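Local coordinates for protein esterase A (Caulobacter crescentus, PDB 5GKV) that probably hydrolyses ester substrates through a nucleophilic serine, as a penicillin-binding protein homologue of the beta-lactamase family, at residues Ala84-Leu89 and Arg188-Ala193; Leu99-Ala104 and Lys298-Glu303; Gln124-Gln129 and Val172-Leu177. All coordinates share one frame; numbering follows the deposited sequence.

In the fold
All three contacts lie on or beside helix 82-95, the helix that starts at the S-x-x-K motif expected of this family; Lys83 would be its lysine. Contact 1 packs the first turns of this helix against helix 190-202. Contact 3 lies about 14 Å away, centre to centre, and touches contact 1 through Tyr174, whose ring atom CE1 is 3.9 Å from Ala86 CB. The Tyr174 hydroxyl hydrogen-bonds to Lys83 O, so contact 3 borders the probable active site. Contact 2 is about 13 Å from contact 3, between centres, and meets it where Tyr101 CE1 comes to 4.3 Å from Leu126 CD1. Contacts 1 and 2 do not touch; their nearest atoms are about 5 Å apart.

Contact 1: residues Ala84-Leu89 and Arg188-Ala193; sequences AVAALL and RTMGTA
Met190 has its CG turned anti to the carbonyl carbon (chi1 -84°) and runs out extended beyond it, which carries the thioether across to Ala86. Leu89 has the same kind of first torsion (chi1 -66°), and its CD1 branch meets the root of the methionine. The two side chains lie askew to one another. The nearest CA atoms across the contact are those of Leu89 and Met190, 7.1 Å apart.

Leu89 CD1 sits 3.7 Å from Met190 CB and is almost as near to CG. Further out, Met190 SD lies 3.8 Å from Ala86 CB. The terminal methyl goes past it, and Met190 CE stops 3.6 Å from Ala86 O. The small alanine thus takes the end of the methionine, while the leucine takes its start. No hydrogen bond crosses, and all three touching residues are buried.

The start of helix 190-202 is fixed by polar groups. Thr189 is its N-cap: Thr192 N donates to Thr189 OG1 over 3.1 Å, with an N-H...O angle of 154°. Glu260 adds bonds to Thr189 OG1 and Gly191 N. Just before the cap, the guanidinium of Arg188 lays one face on Ala193 CB, and Asp186, Glu196 and Asp197 form salt bridges with it. Phe182 and Ala178 of helix 173-186 also touch Met190.

This is apolar helix-helix packing at the capped start of a helix. It joins helix 190-202 to helix 82-95, the helix that probably follows the nucleophilic serine, as in the beta-lactamase and penicillin-binding protein fold.

Contact 2: residues Leu99-Ala104 and Lys298-Glu303; sequences LAYDQA and KAATAE
A type I beta turn from Ala100 to Gln103 presents Tyr101, its second residue, to the last turn of helix 294-301. The contact is small and rests on this one tyrosine, which meets Ala299 and Ala300. The nearest CA atoms are those of Tyr101 and Ala300, 8.3 Å apart.

With CG anti to the carbonyl carbon (chi1 -84°), the ring leaves the turn toward the helix and meets it with OH, CZ and CE2. Tyr101 OH lies 3.2 Å from Ala300 CB, a close approach. Tyr101 CE2 lies 3.8 Å from Ala300 CA, beside the peptide between the two alanines, and 4.1 Å from Ala299 CB. The helix meets the ring obliquely. No hydrogen bond joins the two segments.

The turn is braced from within. Gln103 N donates to Ala100 O, and Ala100 N donates back to Gln103 OE1 over 3.0 Å. The second bond lies in the carbonyl plane of the glutamine side chain, with a C=O...N angle of 159°. Gln103 NE2 is bonded to Asp107.

Arg304 forms a cation-pi contact with Tyr101 and bonds to Ala299 O and Ala302 O, so it links the ring to the end of the helix. Helix 82-95 lies alongside, its Ala91 touching both Tyr101 and Ala300. Helix 122-126 is joined to the turn by backbone hydrogen bonds, Tyr101 with Glu123 and Gln103 with Val122. Val108 of helix 105-108 touches Gln103, and Arg304 stands just before strand 305-306.

Contact 3: residues Gln124-Gln129 and Val172-Leu177; sequences QALSHQ and VTYGYL
Helix 122-126 ends beside the first turns of helix 173-186 in a Schellman motif whose C-prime residue is His128 (phi 66°), with bonds from Gln129 N to Gln124 O and from His128 N to Ala125 O.

Tyr174 carries most of the contact. Its CG stands anti to the backbone N (chi1 164°), which sends the ring along the end of the opposing helix. Its CE2 corner meets Leu126 twice: Tyr174 CE2 is 3.6 Å from Leu126 O, which lies at the ring edge and in its plane, and 3.8 Å from Leu126 CD2. The leucine side chain crosses the tyrosine at about a right angle.

The His128 ring is nearly parallel to the Tyr174 ring, with planes at 18°, but the two are slid apart and barely overlap. Their centroids are 5.2 Å apart, and the closest pair is His128 CE1 and Tyr174 CD2 at 3.5 Å. One turn on from Tyr174, Leu177 CD1 meets Ala125 CB at 4.5 Å.

Each aromatic residue has a polar atom bonded outside the contact. His128 ND1 accepts from His170 N, and the Tyr174 hydroxyl bonds to Lys83 O. Tyr169 and Trp318 also meet the histidine ring. Within the turn, Gln129 NE2 donates to Ser127 OG over 2.8 Å, and that hydroxyl is also bonded to Glu123 O.

The contact is mostly apolar and aromatic, apart from the carbonyl oxygen of Leu126 at the tyrosine ring edge. Each ring is probably steadied by a bond to a main-chain atom as well as by packing, and Tyr174 is tied to the probable S-x-x-K lysine through that residue's carbonyl.

Contact 1: residues Ala84-Leu89 and Arg188-Ala193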
# COMPACT_ATOMS: atom_id res chain seq x y z
N ALA A 84 2.89 0.58 -0.49
CA ALA A 84 4.10 -0.23 -0.36
C ALA A 84 4.78 -0.41 -1.71
O ALA A 84 6.01 -0.45 -1.79
CB ALA A 84 3.77 -1.60 0.25
N VAL A 85 3.98 -0.50 -2.79
CA VAL A 85 4.54 -0.60 -4.13
C VAL A 85 5.19 0.72 -4.53
O VAL A 85 6.30 0.74 -5.08
CB VAL A 85 3.45 -1.02 -5.15
CG1 VAL A 85 4.06 -1.12 -6.59
CG2 VAL A 85 2.83 -2.37 -4.75
N ALA A 86 4.53 1.85 -4.26
CA ALA A 86 5.14 3.14 -4.54
C ALA A 86 6.45 3.29 -3.78
O ALA A 86 7.45 3.77 -4.33
CB ALA A 86 4.17 4.26 -4.17
N ALA A 87 6.47 2.84 -2.52
CA ALA A 87 7.69 2.97 -1.73
C ALA A 87 8.82 2.15 -2.33
O ALA A 87 9.96 2.63 -2.42
CB ALA A 87 7.43 2.55 -0.29
N LEU A 88 8.52 0.93 -2.77
CA LEU A 88 9.53 0.10 -3.42
C LEU A 88 10.07 0.77 -4.67
O LEU A 88 11.28 0.76 -4.91
CB LEU A 88 8.93 -1.28 -3.74
CG LEU A 88 9.81 -2.40 -4.32
CD1 LEU A 88 9.06 -3.69 -4.22
CD2 LEU A 88 10.17 -2.21 -5.76
N LEU A 89 9.20 1.34 -5.50
CA LEU A 89 9.66 1.96 -6.74
C LEU A 89 10.61 3.11 -6.46
O LEU A 89 11.64 3.26 -7.15
CB LEU A 89 8.48 2.42 -7.59
CG LEU A 89 7.58 1.29 -8.11
CD1 LEU A 89 6.32 1.83 -8.80
CD2 LEU A 89 8.38 0.40 -9.06
N ARG A 188 9.38 7.64 -16.72
CA ARG A 188 8.11 6.94 -16.89
C ARG A 188 7.22 7.14 -15.67
O ARG A 188 7.69 7.49 -14.58
CB ARG A 188 8.36 5.44 -17.09
CG ARG A 188 9.27 5.05 -18.26
CD ARG A 188 9.77 3.60 -18.13
NE ARG A 188 10.63 3.42 -16.97
CZ ARG A 188 11.08 2.24 -16.56
NH1 ARG A 188 10.75 1.14 -17.22
NH2 ARG A 188 11.87 2.16 -15.49
N THR A 189 5.93 6.89 -15.84
CA THR A 189 5.06 6.85 -14.67
C THR A 189 5.42 5.64 -13.81
O THR A 189 6.04 4.68 -14.27
CB THR A 189 3.59 6.76 -15.07
OG1 THR A 189 3.34 5.49 -15.69
CG2 THR A 189 3.18 7.91 -15.99
N MET A 190 4.98 5.67 -12.54
CA MET A 190 5.21 4.51 -11.68
C MET A 190 4.58 3.26 -12.27
O MET A 190 5.19 2.19 -12.27
CB MET A 190 4.67 4.75 -10.28
CG MET A 190 5.62 5.50 -9.38
SD MET A 190 4.99 5.53 -7.70
CE MET A 190 6.44 6.11 -6.86
N GLY A 191 3.34 3.36 -12.76
CA GLY A 191 2.65 2.17 -13.23
C GLY A 191 3.33 1.58 -14.45
O GLY A 191 3.40 0.36 -14.60
N THR A 192 3.87 2.44 -15.32
CA THR A 192 4.56 1.95 -16.51
C THR A 192 5.87 1.27 -16.15
O THR A 192 6.17 0.17 -16.64
CB THR A 192 4.81 3.09 -17.49
OG1 THR A 192 3.56 3.63 -17.92
CG2 THR A 192 5.59 2.57 -18.71
N ALA A 193 6.66 1.91 -15.30
CA ALA A 193 7.91 1.30 -14.87
C ALA A 193 7.65 0.00 -14.11
O ALA A 193 8.36 -0.99 -14.32
CB ALA A 193 8.71 2.27 -14.01

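Contact 2: residues Leu99-Ala104 and Lys298-Glu303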
# COMPACT_ATOMS: atom_id res chain seq x y z
N LEU A 99 18.68 9.16 -7.24
CA LEU A 99 17.91 9.94 -6.27
C LEU A 99 18.49 9.59 -4.92
O LEU A 99 19.06 8.51 -4.75
CB LEU A 99 16.41 9.57 -6.34
CG LEU A 99 15.38 10.35 -5.51
CD1 LEU A 99 15.22 11.75 -6.08
CD2 LEU A 99 14.03 9.61 -5.50
N ALA A 100 18.38 10.51 -3.97
CA ALA A 100 18.85 10.27 -2.61
C ALA A 100 17.72 10.59 -1.65
O ALA A 100 16.95 11.52 -1.90
CB ALA A 100 20.10 11.10 -2.28
N TYR A 101 17.61 9.81 -0.58
CA TYR A 101 16.52 10.02 0.38
C TYR A 101 16.62 11.38 1.05
O TYR A 101 15.60 11.96 1.42
CB TYR A 101 16.51 8.91 1.42
CG TYR A 101 15.76 7.66 0.97
CD1 TYR A 101 14.46 7.75 0.51
CD2 TYR A 101 16.36 6.41 1.02
CE1 TYR A 101 13.77 6.63 0.10
CE2 TYR A 101 15.67 5.25 0.60
CZ TYR A 101 14.37 5.38 0.15
OH TYR A 101 13.66 4.30 -0.27
N ASP A 102 17.83 11.91 1.23
CA ASP A 102 17.96 13.21 1.88
C ASP A 102 18.08 14.36 0.88
O ASP A 102 18.41 15.48 1.26
CB ASP A 102 19.16 13.20 2.85
CG ASP A 102 20.49 12.99 2.14
OD1 ASP A 102 20.51 12.73 0.92
OD2 ASP A 102 21.53 13.08 2.83
N GLN A 103 17.80 14.08 -0.39
CA GLN A 103 17.75 15.10 -1.43
C GLN A 103 16.46 15.90 -1.32
O GLN A 103 15.39 15.34 -1.07
CB GLN A 103 17.84 14.41 -2.80
CG GLN A 103 17.85 15.30 -4.01
CD GLN A 103 18.12 14.48 -5.26
OE1 GLN A 103 18.25 13.25 -5.19
NE2 GLN A 103 18.20 15.15 -6.40
N ALA A 104 16.56 17.22 -1.49
CA ALA A 104 15.38 18.07 -1.51
C ALA A 104 14.47 17.71 -2.67
O ALA A 104 14.91 17.58 -3.82
CB ALA A 104 15.79 19.55 -1.60
N LYS A 298 17.52 -1.84 3.29
CA LYS A 298 17.76 -1.28 4.62
C LYS A 298 17.56 0.24 4.63
O LYS A 298 16.99 0.79 5.59
CB LYS A 298 19.18 -1.65 5.07
CG LYS A 298 19.50 -1.19 6.48
CD LYS A 298 20.95 -1.51 6.84
CE LYS A 298 21.32 -0.91 8.20
NZ LYS A 298 22.77 -1.06 8.51
N ALA A 299 18.01 0.93 3.59
CA ALA A 299 17.86 2.39 3.58
C ALA A 299 16.38 2.79 3.51
O ALA A 299 15.96 3.76 4.16
CB ALA A 299 18.64 2.99 2.41
N ALA A 300 15.59 2.05 2.73
CA ALA A 300 14.17 2.38 2.55
C ALA A 300 13.35 2.11 3.81
O ALA A 300 12.34 2.78 4.03
CB ALA A 300 13.57 1.58 1.40
N THR A 301 13.72 1.13 4.61
CA THR A 301 12.83 0.75 5.69
C THR A 301 13.25 1.30 7.05
O THR A 301 12.51 1.12 8.02
CB THR A 301 12.71 -0.79 5.78
OG1 THR A 301 14.01 -1.37 6.01
CG2 THR A 301 12.14 -1.34 4.49
N ALA A 302 14.41 1.96 7.14
CA ALA A 302 14.85 2.50 8.43
C ALA A 302 13.82 3.49 8.96
O ALA A 302 13.22 4.26 8.20
CB ALA A 302 16.21 3.19 8.29
N GLU A 303 13.63 3.46 10.28
CA GLU A 303 12.69 4.38 10.92
C GLU A 303 13.09 5.83 10.67
O GLU A 303 14.20 6.24 11.01
CB GLU A 303 12.63 4.12 12.42
CG GLU A 303 11.64 5.02 13.12
CD GLU A 303 11.51 4.69 14.59
OE1 GLU A 303 12.29 5.26 15.39
OE2 GLU A 303 10.64 3.87 14.95

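Contact 3: residues Gln124-Gln129 and Val172-Leu177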
# COMPACT_ATOMS: atom_id res chain seq x y z
N GLN A 124 11.40 12.75 3.88
CA GLN A 124 10.41 13.46 4.69
C GLN A 124 9.03 13.37 4.05
O GLN A 124 8.02 13.14 4.74
CB GLN A 124 10.84 14.93 4.88
CG GLN A 124 11.92 15.08 5.94
CD GLN A 124 12.69 16.40 5.85
OE1 GLN A 124 12.33 17.29 5.09
NE2 GLN A 124 13.74 16.51 6.64
N ALA A 125 8.96 13.54 2.73
CA ALA A 125 7.69 13.43 2.00
C ALA A 125 7.10 12.04 2.13
O ALA A 125 5.89 11.88 2.34
CB ALA A 125 7.89 13.76 0.52
N LEU A 126 7.94 11.01 1.98
CA LEU A 126 7.44 9.64 1.97
C LEU A 126 7.08 9.13 3.35
O LEU A 126 6.32 8.16 3.44
CB LEU A 126 8.47 8.70 1.33
CG LEU A 126 8.72 8.95 -0.17
CD1 LEU A 126 9.78 7.98 -0.67
CD2 LEU A 126 7.43 8.79 -0.96
N SER A 127 7.55 9.78 4.42
CA SER A 127 7.16 9.42 5.77
C SER A 127 6.09 10.36 6.35
O SER A 127 5.91 10.41 7.57
CB SER A 127 8.39 9.36 6.68
OG SER A 127 9.11 10.59 6.68
N HIS A 128 5.36 11.07 5.49
CA HIS A 128 4.18 11.83 5.86
C HIS A 128 4.52 12.99 6.78
O HIS A 128 3.72 13.38 7.63
CB HIS A 128 3.11 10.89 6.48
CG HIS A 128 2.80 9.72 5.58
ND1 HIS A 128 1.94 9.82 4.51
CD2 HIS A 128 3.31 8.47 5.54
CE1 HIS A 128 1.90 8.66 3.86
NE2 HIS A 128 2.73 7.82 4.47
N GLN A 129 5.70 13.59 6.59
CA GLN A 129 6.13 14.71 7.40
C GLN A 129 5.90 16.06 6.74
O GLN A 129 5.98 17.09 7.43
CB GLN A 129 7.62 14.57 7.73
CG GLN A 129 7.94 13.38 8.58
CD GLN A 129 9.38 13.41 9.00
OE1 GLN A 129 9.79 14.30 9.75
NE2 GLN A 129 10.17 12.46 8.52
N VAL A 172 -4.27 10.24 0.13
CA VAL A 172 -4.35 10.35 -1.32
C VAL A 172 -3.15 11.10 -1.90
O VAL A 172 -2.54 10.66 -2.88
CB VAL A 172 -5.67 11.02 -1.75
CG1 VAL A 172 -5.81 10.98 -3.27
CG2 VAL A 172 -6.87 10.35 -1.05
N THR A 173 -2.79 12.23 -1.30
CA THR A 173 -1.75 13.09 -1.85
C THR A 173 -0.40 12.40 -1.94
O THR A 173 0.41 12.75 -2.81
CB THR A 173 -1.63 14.37 -1.01
OG1 THR A 173 -1.38 14.00 0.36
CG2 THR A 173 -2.94 15.17 -1.09
N TYR A 174 -0.13 11.43 -1.05
CA TYR A 174 1.15 10.71 -1.08
C TYR A 174 1.43 10.12 -2.46
O TYR A 174 2.59 10.09 -2.89
CB TYR A 174 1.14 9.60 -0.04
CG TYR A 174 2.20 8.49 -0.15
CD1 TYR A 174 2.02 7.42 -1.02
CD2 TYR A 174 3.31 8.47 0.70
CE1 TYR A 174 2.94 6.38 -1.09
CE2 TYR A 174 4.25 7.43 0.63
CZ TYR A 174 4.04 6.38 -0.27
OH TYR A 174 4.93 5.31 -0.36
N GLY A 175 0.40 9.61 -3.13
CA GLY A 175 0.64 8.96 -4.41
C GLY A 175 1.10 9.94 -5.47
O GLY A 175 1.87 9.57 -6.37
N TYR A 176 0.65 11.19 -5.38
CA TYR A 176 1.09 12.22 -6.31
C TYR A 176 2.48 12.73 -5.94
O TYR A 176 3.29 13.00 -6.83
CB TYR A 176 0.06 13.35 -6.35
CG TYR A 176 -1.30 12.87 -6.80
CD1 TYR A 176 -2.20 12.30 -5.90
CD2 TYR A 176 -1.69 12.98 -8.15
CE1 TYR A 176 -3.45 11.86 -6.31
CE2 TYR A 176 -2.94 12.54 -8.57
CZ TYR A 176 -3.82 11.98 -7.64
OH TYR A 176 -5.06 11.53 -8.04
N LEU A 177 2.78 12.84 -4.64
CA LEU A 177 4.13 13.21 -4.23
C LEU A 177 5.14 12.17 -4.69
O LEU A 177 6.12 12.50 -5.38
CB LEU A 177 4.19 13.37 -2.71
CG LEU A 177 3.35 14.49 -2.08
CD1 LEU A 177 3.61 14.56 -0.57
CD2 LEU A 177 3.64 15.81 -2.76